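PDB 3ML4: protein Dok-7 from Mus musculus, which activates the muscle receptor kinase MuSK as a dimeric cytoplasmic adaptor that pairs receptors for trans-autophosphorylation, and so drives neuromuscular synapse formation. Local coordinates for residues L69-L82 against F95-R109. Residues are numbered along the deposited sequence; the frame is centred on the assembly and turned at random.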
loop_
_atom_site.group_PDB
_atom_site.type_symbol
_atom_site.label_atom_id
_atom_site.label_comp_id
_atom_site.label_asym_id
_atom_site.label_seq_id
_atom_site.Cartn_x
_atom_site.Cartn_y
_atom_site.Cartn_z
ATOM N N LEU B 69 9.361 5.806 12.022
ATOM C CA LEU B 69 8.971 6.025 13.406
ATOM C C LEU B 69 10.179 5.993 14.326
ATOM O O LEU B 69 11.149 5.284 14.065
ATOM C CB LEU B 69 7.956 4.975 13.843
ATOM C CG LEU B 69 6.498 5.343 13.581
ATOM C CD1 LEU B 69 6.051 4.873 12.208
ATOM C CD2 LEU B 69 5.633 4.727 14.651
ATOM N N GLU B 70 10.102 6.751 15.413
ATOM C CA GLU B 70 11.201 6.879 16.366
ATOM C C GLU B 70 10.626 7.305 17.726
ATOM O O GLU B 70 10.141 8.429 17.863
ATOM C CB GLU B 70 12.236 7.883 15.822
ATOM C CG GLU B 70 13.178 8.519 16.832
ATOM C CD GLU B 70 14.493 7.803 16.973
ATOM O OE1 GLU B 70 15.282 7.818 16.011
ATOM O OE2 GLU B 70 14.751 7.244 18.058
ATOM N N PRO B 71 10.634 6.389 18.715
ATOM C CA PRO B 71 10.158 6.630 20.079
ATOM C C PRO B 71 11.223 7.128 21.052
ATOM O O PRO B 71 12.410 6.997 20.784
ATOM C CB PRO B 71 9.693 5.243 20.521
ATOM C CG PRO B 71 10.621 4.302 19.804
ATOM C CD PRO B 71 11.069 4.991 18.534
ATOM N N ALA B 72 10.773 7.693 22.172
ATOM C CA ALA B 72 11.622 8.105 23.311
ATOM C C ALA B 72 12.641 9.203 22.997
ATOM O O ALA B 72 13.812 9.117 23.384
ATOM C CB ALA B 72 12.290 6.891 23.986
ATOM N N LEU B 73 12.178 10.227 22.289
ATOM C CA LEU B 73 12.931 11.457 22.103
ATOM C C LEU B 73 12.351 12.490 23.056
ATOM O O LEU B 73 11.139 12.662 23.104
ATOM C CB LEU B 73 12.796 11.976 20.669
ATOM C CG LEU B 73 13.374 11.216 19.469
ATOM C CD1 LEU B 73 12.839 11.814 18.176
ATOM C CD2 LEU B 73 14.904 11.179 19.452
ATOM N N PRO B 74 13.211 13.174 23.833
ATOM C CA PRO B 74 12.737 14.243 24.709
ATOM C C PRO B 74 12.235 15.440 23.903
ATOM O O PRO B 74 12.892 15.864 22.949
ATOM C CB PRO B 74 13.984 14.619 25.515
ATOM C CG PRO B 74 14.939 13.459 25.330
ATOM C CD PRO B 74 14.663 12.972 23.956
ATOM N N TYR B 75 11.079 15.973 24.293
ATOM C CA TYR B 75 10.423 17.033 23.545
ATOM C C TYR B 75 9.358 17.724 24.391
ATOM O O TYR B 75 8.447 17.069 24.912
ATOM C CB TYR B 75 9.794 16.450 22.277
ATOM C CG TYR B 75 9.079 17.451 21.390
ATOM C CD1 TYR B 75 9.795 18.336 20.585
ATOM C CD2 TYR B 75 7.688 17.493 21.341
ATOM C CE1 TYR B 75 9.147 19.245 19.772
ATOM C CE2 TYR B 75 7.027 18.405 20.523
ATOM C CZ TYR B 75 7.763 19.277 19.743
ATOM O OH TYR B 75 7.120 20.182 18.929
ATOM N N GLU B 76 9.491 19.044 24.528
ATOM C CA GLU B 76 8.506 19.898 25.220
ATOM C C GLU B 76 8.091 19.396 26.607
ATOM O O GLU B 76 6.910 19.428 26.964
ATOM C CB GLU B 76 7.264 20.117 24.340
ATOM C CG GLU B 76 7.529 20.810 23.011
ATOM C CD GLU B 76 7.902 22.278 23.157
ATOM O OE1 GLU B 76 7.503 22.914 24.160
ATOM O OE2 GLU B 76 8.593 22.796 22.251
ATOM N N GLY B 77 9.068 18.920 27.376
ATOM C CA GLY B 77 8.842 18.484 28.749
ATOM C C GLY B 77 8.423 17.034 28.891
ATOM O O GLY B 77 8.217 16.553 30.002
ATOM N N LEU B 78 8.294 16.331 27.770
ATOM C CA LEU B 78 7.881 14.923 27.797
ATOM C C LEU B 78 9.006 13.995 27.361
ATOM O O LEU B 78 9.875 14.393 26.574
ATOM C CB LEU B 78 6.618 14.703 26.953
ATOM C CG LEU B 78 5.262 14.877 27.666
ATOM C CD1 LEU B 78 4.910 16.339 27.868
ATOM C CD2 LEU B 78 4.142 14.174 26.909
ATOM N N ALA B 79 8.995 12.771 27.892
ATOM C CA ALA B 79 10.053 11.786 27.632
ATOM C C ALA B 79 9.539 10.527 26.921
ATOM O O ALA B 79 10.288 9.855 26.217
ATOM C CB ALA B 79 10.766 11.409 28.931
ATOM N N HIS B 80 8.270 10.200 27.132
ATOM C CA HIS B 80 7.638 9.107 26.410
ATOM C C HIS B 80 6.824 9.678 25.244
ATOM O O HIS B 80 5.604 9.817 25.310
ATOM C CB HIS B 80 6.791 8.252 27.351
ATOM C CG HIS B 80 7.561 7.696 28.509
ATOM N ND1 HIS B 80 7.151 7.846 29.816
ATOM C CD2 HIS B 80 8.725 7.004 28.557
ATOM C CE1 HIS B 80 8.019 7.257 30.619
ATOM N NE2 HIS B 80 8.985 6.740 29.880
ATOM N N THR B 81 7.547 10.037 24.190
ATOM C CA THR B 81 6.975 10.607 22.988
ATOM C C THR B 81 7.291 9.702 21.808
ATOM O O THR B 81 8.307 8.997 21.806
ATOM C CB THR B 81 7.580 11.988 22.678
ATOM O OG1 THR B 81 9.005 11.878 22.658
ATOM C CG2 THR B 81 7.176 13.011 23.722
ATOM N N LEU B 82 6.417 9.727 20.807
ATOM C CA LEU B 82 6.666 9.029 19.553
ATOM C C LEU B 82 6.642 10.022 18.408
ATOM O O LEU B 82 5.791 10.907 18.352
ATOM C CB LEU B 82 5.636 7.918 19.326
ATOM C CG LEU B 82 5.737 7.082 18.043
ATOM C CD1 LEU B 82 7.034 6.266 17.993
ATOM C CD2 LEU B 82 4.514 6.176 17.898
ATOM N N PHE B 95 2.888 10.334 25.427
ATOM C CA PHE B 95 2.393 9.250 26.256
ATOM C C PHE B 95 2.888 9.410 27.677
ATOM O O PHE B 95 3.921 10.032 27.917
ATOM C CB PHE B 95 2.865 7.902 25.716
ATOM C CG PHE B 95 2.513 7.670 24.285
ATOM C CD1 PHE B 95 3.387 8.051 23.274
ATOM C CD2 PHE B 95 1.307 7.071 23.943
ATOM C CE1 PHE B 95 3.068 7.840 21.945
ATOM C CE2 PHE B 95 0.977 6.853 22.612
ATOM C CZ PHE B 95 1.863 7.238 21.609
ATOM N N ASP B 96 2.141 8.832 28.611
ATOM C CA ASP B 96 2.531 8.791 30.012
ATOM C C ASP B 96 3.540 7.668 30.188
ATOM O O ASP B 96 4.724 7.909 30.423
ATOM C CB ASP B 96 1.306 8.529 30.891
ATOM C CG ASP B 96 0.006 8.948 30.223
ATOM O OD1 ASP B 96 0.007 9.953 29.471
ATOM O OD2 ASP B 96 -1.021 8.269 30.444
ATOM N N SER B 97 3.054 6.441 30.041
ATOM C CA SER B 97 3.844 5.244 30.275
ATOM C C SER B 97 4.787 4.926 29.124
ATOM O O SER B 97 4.457 5.141 27.956
ATOM C CB SER B 97 2.919 4.052 30.539
ATOM O OG SER B 97 1.788 4.084 29.683
ATOM N N HIS B 98 5.963 4.414 29.480
ATOM C CA HIS B 98 6.936 3.898 28.522
ATOM C C HIS B 98 6.361 2.753 27.680
ATOM O O HIS B 98 6.539 2.729 26.463
ATOM C CB HIS B 98 8.199 3.436 29.260
ATOM C CG HIS B 98 9.279 2.914 28.361
ATOM N ND1 HIS B 98 9.489 1.569 28.154
ATOM C CD2 HIS B 98 10.215 3.556 27.625
ATOM C CE1 HIS B 98 10.507 1.403 27.327
ATOM N NE2 HIS B 98 10.963 2.593 26.988
ATOM N N GLU B 99 5.661 1.819 28.322
ATOM C CA GLU B 99 5.198 0.613 27.628
ATOM C C GLU B 99 4.098 0.880 26.598
ATOM O O GLU B 99 4.016 0.178 25.592
ATOM C CB GLU B 99 4.815 -0.514 28.606
ATOM C CG GLU B 99 3.480 -0.349 29.328
ATOM C CD GLU B 99 3.056 -1.605 30.089
ATOM O OE1 GLU B 99 1.837 -1.790 30.290
ATOM O OE2 GLU B 99 3.932 -2.408 30.482
ATOM N N ALA B 100 3.279 1.901 26.850
ATOM C CA ALA B 100 2.240 2.335 25.915
ATOM C C ALA B 100 2.845 2.931 24.646
ATOM O O ALA B 100 2.359 2.684 23.539
ATOM C CB ALA B 100 1.304 3.339 26.577
HETATM N N MSE B 101 3.905 3.715 24.822
HETATM C CA MSE B 101 4.669 4.264 23.713
HETATM C C MSE B 101 5.282 3.149 22.857
HETATM O O MSE B 101 5.177 3.179 21.627
HETATM C CB MSE B 101 5.759 5.189 24.250
HETATM C CG MSE B 101 6.738 5.698 23.217
HETATM SE SE MSE B 101 8.396 6.250 24.066
HETATM C CE MSE B 101 9.213 4.497 24.365
ATOM N N CYS B 102 5.909 2.171 23.513
ATOM C CA CYS B 102 6.498 1.025 22.819
ATOM C C CYS B 102 5.438 0.193 22.115
ATOM O O CYS B 102 5.650 -0.264 20.992
ATOM C CB CYS B 102 7.279 0.138 23.790
ATOM S SG CYS B 102 8.675 0.962 24.551
ATOM N N ALA B 103 4.306 -0.001 22.788
ATOM C CA ALA B 103 3.168 -0.702 22.209
ATOM C C ALA B 103 2.729 -0.014 20.918
ATOM O O ALA B 103 2.562 -0.669 19.890
ATOM C CB ALA B 103 2.012 -0.774 23.207
ATOM N N TRP B 104 2.574 1.309 20.973
ATOM C CA TRP B 104 2.219 2.100 19.796
ATOM C C TRP B 104 3.273 2.002 18.681
ATOM O O TRP B 104 2.931 1.776 17.517
ATOM C CB TRP B 104 1.940 3.558 20.186
ATOM C CG TRP B 104 0.543 3.786 20.697
ATOM C CD1 TRP B 104 -0.079 3.112 21.711
ATOM C CD2 TRP B 104 -0.404 4.755 20.221
ATOM N NE1 TRP B 104 -1.352 3.596 21.893
ATOM C CE2 TRP B 104 -1.578 4.607 20.995
ATOM C CE3 TRP B 104 -0.377 5.734 19.219
ATOM C CZ2 TRP B 104 -2.717 5.398 20.795
ATOM C CZ3 TRP B 104 -1.513 6.526 19.025
ATOM C CH2 TRP B 104 -2.665 6.348 19.807
ATOM N N ASP B 105 4.547 2.144 19.047
ATOM C CA ASP B 105 5.646 2.021 18.088
ATOM C C ASP B 105 5.668 0.651 17.398
ATOM O O ASP B 105 5.815 0.576 16.175
ATOM C CB ASP B 105 6.997 2.281 18.762
ATOM C CG ASP B 105 8.154 2.182 17.791
ATOM O OD1 ASP B 105 8.487 3.199 17.150
ATOM O OD2 ASP B 105 8.727 1.087 17.661
ATOM N N THR B 106 5.526 -0.416 18.188
ATOM C CA THR B 106 5.553 -1.784 17.668
ATOM C C THR B 106 4.342 -2.082 16.772
ATOM O O THR B 106 4.489 -2.699 15.711
ATOM C CB THR B 106 5.628 -2.825 18.813
ATOM O OG1 THR B 106 6.653 -2.445 19.740
ATOM C CG2 THR B 106 5.929 -4.221 18.276
ATOM N N ARG B 107 3.160 -1.635 17.196
ATOM C CA ARG B 107 1.924 -1.873 16.447
ATOM C C ARG B 107 1.909 -1.094 15.127
ATOM O O ARG B 107 1.623 -1.668 14.072
ATOM C CB ARG B 107 0.692 -1.551 17.317
ATOM C CG ARG B 107 -0.681 -1.958 16.742
ATOM C CD ARG B 107 -0.936 -3.467 16.771
ATOM N NE ARG B 107 -0.584 -4.073 15.492
ATOM C CZ ARG B 107 -1.450 -4.335 14.512
ATOM N NH1 ARG B 107 -2.744 -4.076 14.666
ATOM N NH2 ARG B 107 -1.019 -4.874 13.379
ATOM N N ILE B 108 2.238 0.199 15.191
ATOM C CA ILE B 108 2.292 1.060 13.999
ATOM C C ILE B 108 3.333 0.586 12.977
ATOM O O ILE B 108 3.050 0.547 11.781
ATOM C CB ILE B 108 2.522 2.547 14.363
ATOM C CG1 ILE B 108 1.365 3.074 15.227
ATOM C CG2 ILE B 108 2.673 3.396 13.103
ATOM C CD1 ILE B 108 1.605 4.442 15.859
ATOM N N ARG B 109 4.523 0.217 13.450
ATOM C CA ARG B 109 5.577 -0.329 12.585
ATOM C C ARG B 109 5.112 -1.494 11.721
ATOM O O ARG B 109 5.229 -1.446 10.499
ATOM C CB ARG B 109 6.788 -0.767 13.406
ATOM C CG ARG B 109 7.847 0.280 13.494
ATOM C CD ARG B 109 9.076 -0.222 14.223
ATOM N NE ARG B 109 10.258 0.371 13.612
ATOM C CZ ARG B 109 10.758 1.563 13.917
ATOM N NH1 ARG B 109 10.214 2.317 14.870
ATOM N NH2 ARG B 109 11.820 1.997 13.266
#
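H80 meets the loop that leads into helix 98-109 with both backbone and ring. Its carbonyl O accepts the backbone N of F95 at 2.8 Å. With CG beside its own backbone N (chi1 -57°), the imidazole lies against the turn: ND1 donates to D96 O in a bent bond, the acceptor standing 27° out of the ring plane, and the backbone N of H98 lies 3.6 Å above the ring centre. The H98 side chain crosses beyond, its CB 3.5 Å from H80 NE2. Were H80 an alanine, D96 O would probably lose this donor and the start of the helix its imidazole cover.

One turn on, M101, modelled as selenomethionine, has the long, flexible, unbranched chain its place needs: bent at chi3 (78°), it lays SE 3.4 Å from the backbone N of A72 and near T81 O, while CE turns to A72 CB and P71 CB. Toward the R109 end, the forked tip of L82 puts CD2 against I108 CD1, tip to tip, and CD1 3.5 Å from D105 OD1; its CB packs 3.7 Å from F95 CE1, at the edge of that ring. The L69 and I108 side chains cross at about a right angle, CD2 touching CG2. Behind this layer, W104 takes F95 against one face of its indole and reaches strands 11-17 and 24-31, deep in the fold.

At the far end R109 bends back to L69 O through two weak hydrogen bonds, from NH1 and NH2. Its NH1 also forms a salt bridge with D105 OD1 (3.0 Å), and that carboxylate oxygen lies 3.4 Å from P71 CD. R117 of strand 115-122 adds a second, weak partner for both D105 and L69 O.

The helix is the C-terminal one that caps the PH-domain β-sandwich. Apolar side chains seal its middle, while polar bonds hold the preceding loop to H80 and weaker ones hold R109 to the strand at L69, which probably limits sliding of the helix.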